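Local coordinates for dioxygenase (PDB 5V2D), which probably cleaves the central double bond of lignin-derived stilbenes with molecular oxygen, using an iron ion held by four histidines, at residues L199-E204 / A236-F241; P211-F216 / V248-I253; C434-I439 / L457-A462; Y453-L458 / S466-L471. One frame throughout, in Å; residues are numbered along the deposited sequence.

Contact 1. Residues L199-E204 / A236-F241. With FE (Fe (III) ion), chain E.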
loop_
_atom_site.group_PDB
_atom_site.type_symbol
_atom_site.label_atom_id
_atom_site.label_comp_id
_atom_site.label_asym_id
_atom_site.label_seq_id
_atom_site.Cartn_x
_atom_site.Cartn_y
_atom_site.Cartn_z
ATOM N N LEU A 199 3.338 -2.969 -15.045
ATOM C CA LEU A 199 2.315 -2.025 -15.441
ATOM C C LEU A 199 2.290 -0.945 -14.365
ATOM O O LEU A 199 2.149 -1.244 -13.150
ATOM C CB LEU A 199 0.990 -2.697 -15.515
ATOM C CG LEU A 199 1.006 -4.097 -16.234
ATOM C CD1 LEU A 199 -0.423 -4.617 -16.385
ATOM C CD2 LEU A 199 1.615 -4.080 -17.606
ATOM N N ALA A 200 2.509 0.312 -14.742
ATOM C CA ALA A 200 2.681 1.347 -13.784
ATOM C C ALA A 200 2.116 2.679 -14.316
ATOM O O ALA A 200 1.584 2.730 -15.405
ATOM C CB ALA A 200 4.172 1.472 -13.460
ATOM N N PHE A 201 2.204 3.717 -13.498
ATOM C CA PHE A 201 1.664 5.011 -13.894
ATOM C C PHE A 201 2.286 6.088 -13.029
ATOM O O PHE A 201 2.995 5.779 -12.051
ATOM C CB PHE A 201 0.146 5.028 -13.836
ATOM C CG PHE A 201 -0.408 5.050 -12.444
ATOM C CD1 PHE A 201 -0.714 6.302 -11.798
ATOM C CD2 PHE A 201 -0.624 3.892 -11.743
ATOM C CE1 PHE A 201 -1.159 6.314 -10.498
ATOM C CE2 PHE A 201 -1.109 3.923 -10.425
ATOM C CZ PHE A 201 -1.387 5.114 -9.807
ATOM N N SER A 202 2.010 7.347 -13.360
ATOM C CA SER A 202 2.461 8.513 -12.564
ATOM C C SER A 202 1.351 9.582 -12.544
ATOM O O SER A 202 0.671 9.771 -13.575
ATOM C CB SER A 202 3.712 9.088 -13.205
ATOM O OG SER A 202 3.973 10.400 -12.705
ATOM N N TYR A 203 1.076 10.183 -11.386
ATOM C CA TYR A 203 0.250 11.383 -11.309
ATOM C C TYR A 203 1.139 12.525 -10.758
ATOM O O TYR A 203 2.246 12.280 -10.252
ATOM C CB TYR A 203 -1.059 11.209 -10.532
ATOM C CG TYR A 203 -0.886 11.158 -9.028
ATOM C CD1 TYR A 203 -0.545 9.950 -8.394
ATOM C CD2 TYR A 203 -1.069 12.272 -8.274
ATOM C CE1 TYR A 203 -0.390 9.866 -7.044
ATOM C CE2 TYR A 203 -0.901 12.251 -6.880
ATOM C CZ TYR A 203 -0.572 11.067 -6.264
ATOM O OH TYR A 203 -0.450 11.049 -4.875
ATOM N N GLU A 204 0.665 13.763 -10.880
ATOM C CA GLU A 204 1.514 14.940 -10.738
ATOM C C GLU A 204 2.804 14.756 -11.508
ATOM O O GLU A 204 3.942 14.997 -11.044
ATOM C CB GLU A 204 1.762 15.261 -9.252
ATOM C CG GLU A 204 0.484 15.793 -8.549
ATOM C CD GLU A 204 0.786 16.211 -7.111
ATOM O OE1 GLU A 204 1.522 17.206 -6.870
ATOM O OE2 GLU A 204 0.280 15.507 -6.196
ATOM N N ALA A 236 -5.199 15.490 -8.716
ATOM C CA ALA A 236 -5.760 14.753 -7.628
ATOM C C ALA A 236 -4.966 13.509 -7.328
ATOM O O ALA A 236 -4.272 12.964 -8.229
ATOM C CB ALA A 236 -7.194 14.360 -7.964
ATOM N N MET A 237 -5.179 12.980 -6.123
ATOM C CA MET A 237 -4.463 11.728 -5.722
ATOM C C MET A 237 -4.938 10.571 -6.599
ATOM O O MET A 237 -6.149 10.303 -6.702
ATOM C CB MET A 237 -4.724 11.376 -4.279
ATOM C CG MET A 237 -3.941 10.118 -3.827
ATOM S SD MET A 237 -4.306 9.604 -2.120
ATOM C CE MET A 237 -3.237 10.762 -1.345
ATOM N N VAL A 238 -3.991 9.870 -7.205
ATOM C CA VAL A 238 -4.263 8.577 -7.839
ATOM C C VAL A 238 -3.349 7.577 -7.140
ATOM O O VAL A 238 -2.132 7.390 -7.530
ATOM C CB VAL A 238 -4.016 8.580 -9.334
ATOM C CG1 VAL A 238 -4.506 7.268 -9.945
ATOM C CG2 VAL A 238 -4.785 9.708 -10.006
ATOM N N HIS A 239 -3.912 6.937 -6.111
ATOM C CA HIS A 239 -3.068 6.081 -5.259
ATOM C C HIS A 239 -2.802 4.724 -5.927
ATOM O O HIS A 239 -1.667 4.237 -5.981
ATOM C CB HIS A 239 -3.638 5.965 -3.830
ATOM C CG HIS A 239 -2.797 5.096 -2.931
ATOM N ND1 HIS A 239 -1.492 5.418 -2.609
ATOM C CD2 HIS A 239 -3.031 3.860 -2.423
ATOM C CE1 HIS A 239 -0.993 4.467 -1.840
ATOM N NE2 HIS A 239 -1.897 3.505 -1.737
ATOM N N ASP A 240 -3.894 4.064 -6.337
ATOM C CA ASP A 240 -3.850 2.730 -6.915
ATOM C C ASP A 240 -4.477 2.838 -8.290
ATOM O O ASP A 240 -5.013 3.869 -8.649
ATOM C CB ASP A 240 -4.591 1.771 -5.967
ATOM C CG ASP A 240 -4.204 0.288 -6.141
ATOM O OD1 ASP A 240 -3.597 -0.078 -7.193
ATOM O OD2 ASP A 240 -4.581 -0.525 -5.231
ATOM N N PHE A 241 -4.386 1.804 -9.086
ATOM C CA PHE A 241 -5.039 1.783 -10.400
ATOM C C PHE A 241 -5.427 0.366 -10.741
ATOM O O PHE A 241 -5.300 -0.493 -9.930
ATOM C CB PHE A 241 -4.167 2.473 -11.480
ATOM C CG PHE A 241 -3.125 1.617 -12.115
ATOM C CD1 PHE A 241 -2.230 0.924 -11.384
ATOM C CD2 PHE A 241 -3.031 1.547 -13.494
ATOM C CE1 PHE A 241 -1.199 0.192 -11.995
ATOM C CE2 PHE A 241 -2.027 0.781 -14.130
ATOM C CZ PHE A 241 -1.127 0.102 -13.380
HETATM FE FE FE E . -1.556 1.591 -1.025
HETATM O O HOH W 1 -1.343 2.454 0.836
#
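F201 and F241 lean past one another from opposing segments, their centroids 4.7 Å apart and their planes turned by 54°. CD2 of F201 sits over one face of the F241 ring toward its rim, and CE2 of F201 comes within 3.3 Å of CD1 of F241. The other flank of the F201 ring meets V238: CE1 lies 3.3 Å from V238 O, which approaches in the ring plane, and 3.5 Å from V238 CG1. Beyond F201, Y203 lies flat against the backbone, with V238 N over the centre of one face and M237 CA off-centre over the ring, 4.2 Å from its centroid. Both F201 and Y203 have CG between the backbone N and the carbonyl carbon (chi1 73° and 75°), which stands the two rings side by side on the strand. This is the seven-bladed beta-propeller of the carotenoid cleavage oxygenase family: strand 198-203 of one blade backs the loop leading into the next blade. H239 on that loop turns away from the strand and binds iron through NE2 at 2.1 Å, alongside H188, H304, H495 and a water. E156 joins the two layers, as one carboxylate oxygen takes H239 ND1 and the other bonds Y203 OH. With an alanine at Y203, the M237-V238 backbone is likely to lose the ring it lies on, and E156 its bond to the phenol, so that the carboxylate steadying H239 could turn more easily. At the far end, L199 O meets the F241 ring at its edge, 3.5 Å from CZ.

Contact 2. Residues P211-F216 / V248-I253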
loop_
_atom_site.group_PDB
_atom_site.type_symbol
_atom_site.label_atom_id
_atom_site.label_comp_id
_atom_site.label_asym_id
_atom_site.label_seq_id
_atom_site.Cartn_x
_atom_site.Cartn_y
_atom_site.Cartn_z
ATOM N N PRO A 211 -1.676 18.459 -13.535
ATOM C CA PRO A 211 -2.726 17.538 -13.872
ATOM C C PRO A 211 -2.294 16.375 -14.783
ATOM O O PRO A 211 -3.158 15.566 -15.168
ATOM C CB PRO A 211 -3.717 18.426 -14.666
ATOM C CG PRO A 211 -2.821 19.405 -15.369
ATOM C CD PRO A 211 -1.720 19.702 -14.377
ATOM N N ASP A 212 -1.007 16.279 -15.104
ATOM C CA ASP A 212 -0.539 15.263 -16.013
ATOM C C ASP A 212 -0.595 13.866 -15.362
ATOM O O ASP A 212 -0.202 13.695 -14.186
ATOM C CB ASP A 212 0.882 15.543 -16.422
ATOM C CG ASP A 212 1.011 16.933 -17.087
ATOM O OD1 ASP A 212 1.133 17.910 -16.316
ATOM O OD2 ASP A 212 0.834 17.037 -18.333
ATOM N N LEU A 213 -1.051 12.905 -16.165
ATOM C CA LEU A 213 -1.148 11.494 -15.817
ATOM C C LEU A 213 -0.448 10.729 -16.885
ATOM O O LEU A 213 -0.537 11.078 -18.062
ATOM C CB LEU A 213 -2.596 11.065 -15.827
ATOM C CG LEU A 213 -3.476 11.749 -14.792
ATOM C CD1 LEU A 213 -4.881 11.180 -14.857
ATOM C CD2 LEU A 213 -2.987 11.493 -13.393
ATOM N N VAL A 214 0.248 9.657 -16.540
ATOM C CA VAL A 214 0.918 8.835 -17.549
ATOM C C VAL A 214 0.766 7.381 -17.216
ATOM O O VAL A 214 1.026 7.028 -16.036
ATOM C CB VAL A 214 2.465 9.003 -17.559
ATOM C CG1 VAL A 214 3.074 8.550 -18.863
ATOM C CG2 VAL A 214 2.920 10.299 -17.055
ATOM N N TYR A 215 0.437 6.545 -18.206
ATOM C CA TYR A 215 0.544 5.075 -18.079
ATOM C C TYR A 215 1.882 4.602 -18.659
ATOM O O TYR A 215 2.307 5.114 -19.696
ATOM C CB TYR A 215 -0.618 4.385 -18.821
ATOM C CG TYR A 215 -0.477 2.906 -18.854
ATOM C CD1 TYR A 215 -0.505 2.194 -17.690
ATOM C CD2 TYR A 215 -0.267 2.219 -20.031
ATOM C CE1 TYR A 215 -0.339 0.838 -17.673
ATOM C CE2 TYR A 215 -0.139 0.861 -20.046
ATOM C CZ TYR A 215 -0.165 0.163 -18.863
ATOM O OH TYR A 215 0.030 -1.193 -18.828
ATOM N N PHE A 216 2.547 3.674 -17.993
ATOM C CA PHE A 216 3.758 3.033 -18.432
ATOM C C PHE A 216 3.632 1.517 -18.450
ATOM O O PHE A 216 3.127 0.934 -17.483
ATOM C CB PHE A 216 4.924 3.291 -17.462
ATOM C CG PHE A 216 5.274 4.699 -17.294
ATOM C CD1 PHE A 216 5.123 5.342 -16.047
ATOM C CD2 PHE A 216 5.827 5.390 -18.354
ATOM C CE1 PHE A 216 5.534 6.659 -15.884
ATOM C CE2 PHE A 216 6.222 6.749 -18.192
ATOM C CZ PHE A 216 6.049 7.368 -16.940
ATOM N N VAL A 248 -6.718 0.245 -18.913
ATOM C CA VAL A 248 -6.158 0.766 -17.676
ATOM C C VAL A 248 -7.196 1.750 -17.129
ATOM O O VAL A 248 -7.797 2.476 -17.885
ATOM C CB VAL A 248 -4.852 1.460 -18.020
ATOM C CG1 VAL A 248 -4.300 2.212 -16.845
ATOM C CG2 VAL A 248 -3.849 0.412 -18.443
ATOM N N VAL A 249 -7.397 1.777 -15.808
ATOM C CA VAL A 249 -8.318 2.676 -15.142
ATOM C C VAL A 249 -7.575 3.422 -14.030
ATOM O O VAL A 249 -6.924 2.786 -13.177
ATOM C CB VAL A 249 -9.484 1.910 -14.514
ATOM C CG1 VAL A 249 -10.459 2.871 -13.838
ATOM C CG2 VAL A 249 -10.182 1.084 -15.585
ATOM N N PHE A 250 -7.664 4.749 -14.054
ATOM C CA PHE A 250 -7.066 5.636 -13.034
ATOM C C PHE A 250 -8.221 6.181 -12.156
ATOM O O PHE A 250 -9.023 6.975 -12.615
ATOM C CB PHE A 250 -6.452 6.832 -13.687
ATOM C CG PHE A 250 -5.227 6.545 -14.495
ATOM C CD1 PHE A 250 -5.315 5.862 -15.699
ATOM C CD2 PHE A 250 -4.018 7.177 -14.166
ATOM C CE1 PHE A 250 -4.179 5.603 -16.477
ATOM C CE2 PHE A 250 -2.835 6.982 -14.955
ATOM C CZ PHE A 250 -2.934 6.186 -16.117
ATOM N N PRO A 251 -8.272 5.795 -10.899
ATOM C CA PRO A 251 -9.284 6.368 -9.984
ATOM C C PRO A 251 -8.720 7.641 -9.360
ATOM O O PRO A 251 -7.773 7.615 -8.564
ATOM C CB PRO A 251 -9.519 5.252 -8.940
ATOM C CG PRO A 251 -8.643 4.105 -9.411
ATOM C CD PRO A 251 -7.592 4.649 -10.295
ATOM N N LEU A 252 -9.304 8.782 -9.668
ATOM C CA LEU A 252 -8.927 10.046 -9.050
ATOM C C LEU A 252 -9.758 10.253 -7.798
ATOM O O LEU A 252 -10.975 10.465 -7.861
ATOM C CB LEU A 252 -9.177 11.252 -9.995
ATOM C CG LEU A 252 -8.014 11.495 -10.936
ATOM C CD1 LEU A 252 -7.942 10.341 -11.905
ATOM C CD2 LEU A 252 -8.172 12.782 -11.668
ATOM N N ILE A 253 -9.095 10.167 -6.672
ATOM C CA ILE A 253 -9.684 10.373 -5.360
ATOM C C ILE A 253 -9.911 11.900 -5.181
ATOM O O ILE A 253 -9.062 12.691 -5.634
ATOM C CB ILE A 253 -8.709 9.853 -4.305
ATOM C CG1 ILE A 253 -8.532 8.328 -4.461
ATOM C CG2 ILE A 253 -9.184 10.166 -2.890
ATOM C CD1 ILE A 253 -7.286 7.784 -3.742
#
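F250, L213 and Y215 bury the most surface here, where strands of two successive blades of the beta-propeller face each other across the interface between their sheets. The strand axes run 9.5 Å apart at 147°, too far for backbone pairing, and no hydrogen bond crosses; side chains fill the gap. F250 reaches across with CG anti to its carbonyl carbon (chi1 -69°) and brings the far edge of its ring to the opposite backbone. Y215 N lies in the ring plane, 4.0 Å from F250 CZ, and V214 O is also near that plane, beside CE2. L213 runs back alongside F250, its CD1 4.2 Å from F250 CD2, and the same methyl touches L252 CD1 at 4.3 Å. F250 also packs edge-to-face with F230 and meets F201, which ties it to further strands of the preceding blade. Y215 meets the edge of F250 with its CB as well as its N, and also presents a ring face to V248. Its hydroxyl is hydrogen-bonded to E217 on its own strand. The ring takes a CH-pi contact from V248, whose CG2 stands 3.7 Å from the centroid of Y215 and only 16° off the ring normal.

Contact 3. Residues C434-I439 / L457-A462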
loop_
_atom_site.group_PDB
_atom_site.type_symbol
_atom_site.label_atom_id
_atom_site.label_comp_id
_atom_site.label_asym_id
_atom_site.label_seq_id
_atom_site.Cartn_x
_atom_site.Cartn_y
_atom_site.Cartn_z
ATOM N N CYS A 434 -4.303 -8.415 15.635
ATOM C CA CYS A 434 -4.726 -7.848 14.392
ATOM C C CYS A 434 -3.652 -8.033 13.339
ATOM O O CYS A 434 -2.543 -8.492 13.629
ATOM C CB CYS A 434 -5.050 -6.357 14.581
ATOM S SG CYS A 434 -3.635 -5.358 15.133
ATOM N N PHE A 435 -4.032 -7.742 12.111
ATOM C CA PHE A 435 -3.267 -8.153 10.959
ATOM C C PHE A 435 -2.638 -6.995 10.170
ATOM O O PHE A 435 -3.124 -5.899 10.169
ATOM C CB PHE A 435 -4.147 -8.897 10.011
ATOM C CG PHE A 435 -4.723 -10.176 10.602
ATOM C CD1 PHE A 435 -3.989 -11.330 10.651
ATOM C CD2 PHE A 435 -6.052 -10.195 11.033
ATOM C CE1 PHE A 435 -4.528 -12.485 11.204
ATOM C CE2 PHE A 435 -6.590 -11.339 11.582
ATOM C CZ PHE A 435 -5.804 -12.495 11.655
ATOM N N GLN A 436 -1.590 -7.366 9.441
ATOM C CA GLN A 436 -0.993 -6.531 8.397
ATOM C C GLN A 436 -1.318 -7.194 7.059
ATOM O O GLN A 436 -1.919 -8.314 6.975
ATOM C CB GLN A 436 0.482 -6.318 8.586
ATOM C CG GLN A 436 0.848 -5.920 10.010
ATOM C CD GLN A 436 2.262 -5.322 10.119
ATOM O OE1 GLN A 436 2.867 -4.982 9.137
ATOM N NE2 GLN A 436 2.816 -5.299 11.360
ATOM N N GLU A 437 -1.032 -6.466 5.987
ATOM C CA GLU A 437 -1.427 -6.898 4.659
ATOM C C GLU A 437 -0.993 -8.325 4.313
ATOM O O GLU A 437 0.195 -8.671 4.420
ATOM C CB GLU A 437 -0.845 -6.000 3.586
ATOM C CG GLU A 437 -1.328 -6.391 2.178
ATOM C CD GLU A 437 -0.651 -5.596 1.050
ATOM O OE1 GLU A 437 0.551 -5.839 0.835
ATOM O OE2 GLU A 437 -1.289 -4.785 0.335
ATOM N N PRO A 438 -1.918 -9.139 3.795
ATOM C CA PRO A 438 -1.520 -10.489 3.450
ATOM C C PRO A 438 -0.959 -10.666 2.049
ATOM O O PRO A 438 -1.258 -9.910 1.142
ATOM C CB PRO A 438 -2.898 -11.251 3.581
ATOM C CG PRO A 438 -3.884 -10.248 3.061
ATOM C CD PRO A 438 -3.368 -8.905 3.652
ATOM N N ILE A 439 -0.210 -11.761 1.874
ATOM C CA ILE A 439 0.123 -12.270 0.565
ATOM C C ILE A 439 -0.523 -13.641 0.368
ATOM O O ILE A 439 -0.897 -14.336 1.326
ATOM C CB ILE A 439 1.594 -12.429 0.321
ATOM C CG1 ILE A 439 2.283 -13.138 1.511
ATOM C CG2 ILE A 439 2.252 -11.068 0.090
ATOM C CD1 ILE A 439 3.576 -13.809 1.115
ATOM N N LEU A 457 1.516 -10.838 8.684
ATOM C CA LEU A 457 1.931 -10.537 10.022
ATOM C C LEU A 457 0.723 -10.385 10.914
ATOM O O LEU A 457 -0.271 -9.719 10.568
ATOM C CB LEU A 457 2.727 -9.208 10.096
ATOM C CG LEU A 457 4.202 -9.337 9.612
ATOM C CD1 LEU A 457 4.773 -7.943 9.523
ATOM C CD2 LEU A 457 5.070 -10.183 10.519
ATOM N N LEU A 458 0.857 -11.005 12.075
ATOM C CA LEU A 458 -0.098 -10.930 13.158
ATOM C C LEU A 458 0.571 -10.162 14.298
ATOM O O LEU A 458 1.635 -10.522 14.793
ATOM C CB LEU A 458 -0.518 -12.349 13.608
ATOM C CG LEU A 458 -1.374 -12.438 14.911
ATOM C CD1 LEU A 458 -2.704 -11.825 14.642
ATOM C CD2 LEU A 458 -1.508 -13.898 15.382
ATOM N N ASN A 459 -0.066 -9.065 14.670
ATOM C CA ASN A 459 0.369 -8.208 15.731
ATOM C C ASN A 459 -0.415 -8.645 16.988
ATOM O O ASN A 459 -1.637 -8.503 17.014
ATOM C CB ASN A 459 0.053 -6.715 15.452
ATOM C CG ASN A 459 0.392 -6.278 14.055
ATOM O OD1 ASN A 459 1.525 -6.437 13.639
ATOM N ND2 ASN A 459 -0.687 -5.825 13.261
ATOM N N LEU A 460 0.301 -9.089 18.006
ATOM C CA LEU A 460 -0.290 -9.479 19.267
ATOM C C LEU A 460 -0.093 -8.268 20.139
ATOM O O LEU A 460 0.965 -8.081 20.758
ATOM C CB LEU A 460 0.397 -10.701 19.822
ATOM C CG LEU A 460 0.030 -12.141 19.423
ATOM C CD1 LEU A 460 -1.340 -12.321 18.863
ATOM C CD2 LEU A 460 1.007 -12.694 18.429
ATOM N N ILE A 461 -1.073 -7.400 20.124
ATOM C CA ILE A 461 -0.837 -6.040 20.536
ATOM C C ILE A 461 -0.863 -5.805 22.019
ATOM O O ILE A 461 -0.286 -4.801 22.456
ATOM C CB ILE A 461 -1.744 -5.044 19.837
ATOM C CG1 ILE A 461 -3.201 -5.307 20.035
ATOM C CG2 ILE A 461 -1.479 -5.018 18.362
ATOM C CD1 ILE A 461 -4.053 -4.238 19.357
ATOM N N ALA A 462 -1.440 -6.719 22.798
ATOM C CA ALA A 462 -1.343 -6.633 24.251
ATOM C C ALA A 462 0.026 -7.065 24.684
ATOM O O ALA A 462 0.529 -6.519 25.623
ATOM C CB ALA A 462 -2.400 -7.517 24.908
HETATM O O HOH W 2 1.839 -8.818 6.625
#
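The side chains of Q436 and N459 are joined by a nearly straight hydrogen bond: Q436 NE2 donates to N459 OD1 at 2.9 Å, in the carbonyl plane and on a lone pair, with the two amide planes 35° apart. The other end of the N459 amide turns to C434, where ND2 makes a longer bond of 3.5 Å to SG, straight and in the amide plane. With CG anti to the carbonyl carbon (chi1 -45°), N459 is held at both ends. Q436 has further partners, OE1 bonding S493 and NE2 also reaching R491 O. C434 and N459 form a hydrogen-bonded antiparallel pair, N459 N to C434 O being the shorter link at 2.7 Å, and Q436 N adds a bond to L457 O. This is the beta hairpin of strands 433-442 and 452-460, in which 433-442 forms an edge of its five-stranded sheet. Past Q436 the chains spread, and a water spans E437 O and L457 N. The carboxylate of E437 bonds ND1 of the iron ligand H495 and pairs with R375. L457 CD1 lies 3.5 Å from Q436 OE1, C434 SG touches I461 CG2 at 3.9 Å, and F435 CE1 meets L458 CD1 on the other face.

Contact 4. Residues Y453-L458 / S466-L471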
loop_
_atom_site.group_PDB
_atom_site.type_symbol
_atom_site.label_atom_id
_atom_site.label_comp_id
_atom_site.label_asym_id
_atom_site.label_seq_id
_atom_site.Cartn_x
_atom_site.Cartn_y
_atom_site.Cartn_z
ATOM N N TYR A 453 -1.609 -20.816 0.236
ATOM C CA TYR A 453 -1.341 -20.342 1.577
ATOM C C TYR A 453 -1.555 -18.829 1.661
ATOM O O TYR A 453 -1.198 -18.107 0.737
ATOM C CB TYR A 453 0.080 -20.731 1.937
ATOM C CG TYR A 453 0.335 -22.218 1.758
ATOM C CD1 TYR A 453 1.121 -22.700 0.707
ATOM C CD2 TYR A 453 -0.283 -23.156 2.593
ATOM C CE1 TYR A 453 1.313 -24.060 0.494
ATOM C CE2 TYR A 453 -0.113 -24.520 2.371
ATOM C CZ TYR A 453 0.712 -24.947 1.313
ATOM O OH TYR A 453 0.959 -26.299 1.126
ATOM N N VAL A 454 -2.090 -18.379 2.754
ATOM C CA VAL A 454 -2.214 -16.942 3.008
ATOM C C VAL A 454 -1.275 -16.625 4.150
ATOM O O VAL A 454 -1.320 -17.278 5.233
ATOM C CB VAL A 454 -3.633 -16.616 3.428
ATOM C CG1 VAL A 454 -3.833 -15.138 3.640
ATOM C CG2 VAL A 454 -4.604 -17.054 2.298
ATOM N N VAL A 455 -0.414 -15.626 3.951
ATOM C CA VAL A 455 0.633 -15.327 4.896
ATOM C C VAL A 455 0.502 -13.849 5.286
ATOM O O VAL A 455 0.329 -12.974 4.427
ATOM C CB VAL A 455 1.983 -15.603 4.306
ATOM C CG1 VAL A 455 3.099 -15.253 5.344
ATOM C CG2 VAL A 455 2.088 -17.062 3.876
ATOM N N ALA A 456 0.560 -13.564 6.564
ATOM C CA ALA A 456 0.446 -12.204 7.036
ATOM C C ALA A 456 1.075 -12.029 8.386
ATOM O O ALA A 456 1.106 -12.970 9.181
ATOM C CB ALA A 456 -1.036 -11.800 7.165
ATOM N N LEU A 457 1.516 -10.838 8.684
ATOM C CA LEU A 457 1.931 -10.537 10.022
ATOM C C LEU A 457 0.723 -10.385 10.914
ATOM O O LEU A 457 -0.271 -9.719 10.568
ATOM C CB LEU A 457 2.727 -9.208 10.096
ATOM C CG LEU A 457 4.202 -9.337 9.612
ATOM C CD1 LEU A 457 4.773 -7.943 9.523
ATOM C CD2 LEU A 457 5.070 -10.183 10.519
ATOM N N LEU A 458 0.857 -11.005 12.075
ATOM C CA LEU A 458 -0.098 -10.930 13.158
ATOM C C LEU A 458 0.571 -10.162 14.298
ATOM O O LEU A 458 1.635 -10.522 14.793
ATOM C CB LEU A 458 -0.518 -12.349 13.608
ATOM C CG LEU A 458 -1.374 -12.438 14.911
ATOM C CD1 LEU A 458 -2.704 -11.825 14.642
ATOM C CD2 LEU A 458 -1.508 -13.898 15.382
ATOM N N SER A 466 4.978 -10.199 17.711
ATOM C CA SER A 466 4.639 -10.347 16.322
ATOM C C SER A 466 4.914 -11.768 15.903
ATOM O O SER A 466 5.882 -12.374 16.353
ATOM C CB SER A 466 5.490 -9.368 15.452
ATOM O OG SER A 466 5.271 -8.033 15.835
ATOM N N GLU A 467 4.061 -12.298 15.043
ATOM C CA GLU A 467 4.254 -13.595 14.378
ATOM C C GLU A 467 3.968 -13.405 12.911
ATOM O O GLU A 467 3.099 -12.599 12.579
ATOM C CB GLU A 467 3.208 -14.667 14.872
ATOM C CG GLU A 467 3.384 -14.920 16.341
ATOM C CD GLU A 467 2.317 -15.920 16.943
ATOM O OE1 GLU A 467 1.325 -16.163 16.315
ATOM O OE2 GLU A 467 2.503 -16.435 18.036
ATOM N N LEU A 468 4.638 -14.165 12.068
ATOM C CA LEU A 468 4.206 -14.254 10.711
ATOM C C LEU A 468 3.339 -15.565 10.600
ATOM O O LEU A 468 3.875 -16.690 10.833
ATOM C CB LEU A 468 5.393 -14.362 9.816
ATOM C CG LEU A 468 5.155 -14.240 8.326
ATOM C CD1 LEU A 468 4.566 -12.894 7.977
ATOM C CD2 LEU A 468 6.489 -14.503 7.590
ATOM N N VAL A 469 2.040 -15.420 10.359
ATOM C CA VAL A 469 1.155 -16.597 10.339
ATOM C C VAL A 469 0.940 -17.119 8.922
ATOM O O VAL A 469 0.926 -16.332 7.950
ATOM C CB VAL A 469 -0.190 -16.346 11.011
ATOM C CG1 VAL A 469 0.069 -16.099 12.486
ATOM C CG2 VAL A 469 -1.018 -15.258 10.356
ATOM N N VAL A 470 0.811 -18.438 8.810
ATOM C CA VAL A 470 0.546 -19.080 7.556
ATOM C C VAL A 470 -0.748 -19.894 7.651
ATOM O O VAL A 470 -0.844 -20.804 8.472
ATOM C CB VAL A 470 1.703 -20.025 7.195
ATOM C CG1 VAL A 470 1.422 -20.646 5.815
ATOM C CG2 VAL A 470 3.075 -19.321 7.230
ATOM N N LEU A 471 -1.739 -19.544 6.844
ATOM C CA LEU A 471 -3.063 -20.231 6.823
ATOM C C LEU A 471 -3.222 -20.918 5.499
ATOM O O LEU A 471 -2.579 -20.574 4.479
ATOM C CB LEU A 471 -4.227 -19.256 7.021
ATOM C CG LEU A 471 -4.406 -18.755 8.447
ATOM C CD1 LEU A 471 -3.278 -17.778 8.895
ATOM C CD2 LEU A 471 -5.772 -18.090 8.553
#
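Six backbone hydrogen bonds link V454 to L471, A456 to V469 and L458 to E467, so both the N and the O of V454, A456 and L458 are satisfied across the hairpin. The straightest is L458 N to E467 O, 2.8 Å at 176°; A456 N to V469 O is the longest at 3.1 Å. Most of these carbonyl oxygens also receive a CA-H contact, as from V455 CA to V469 O at 3.2 Å. Polar side chains look elsewhere: E467 pairs with R483 and R465, and S466 OG bonds M490 N. On one face V455 lies alongside V470, CG2 to CG1 at 4.1 Å, while its CG1, anti to the backbone N (chi1 179°), reaches L468 CG at 3.8 Å. A glycine at V455 would probably open a gap beside L468 and V470 and free both to shift. On the other face L458 CB touches V469 CG1 at 4.0 Å. The hairpin occupies the inner strands of a five-stranded antiparallel sheet, a blade of the propeller: strand 433-442 flanks 452-460, strand 482-486 flanks 465-472, and strand 60-67 of another sheet packs on L457 and L468.

How the contacts relate
Contacts 1 and 2 come first along the chain, their segments alternating; contacts 3 and 4 follow in series on the opposite side of the chain's centre. The centres of contacts 1 and 2 are about 5 Å apart: strands 198-203 and 212-218 are neighbours in one sheet, with S202 N to V214 O probably hydrogen-bonded, and both contacts join that sheet to what follows it. Contacts 3 and 4, about 7 Å apart between centres, share L457 and L458 and join three neighbouring strands, 433-442, 452-460 and 465-472, of one five-stranded sheet. Centres of contacts 1 and 3 lie about 27 Å apart. Both bear on the iron site, through H239 as a ligand and E437 bonded to H495; contacts 2 and 4 pack and pair strands further out.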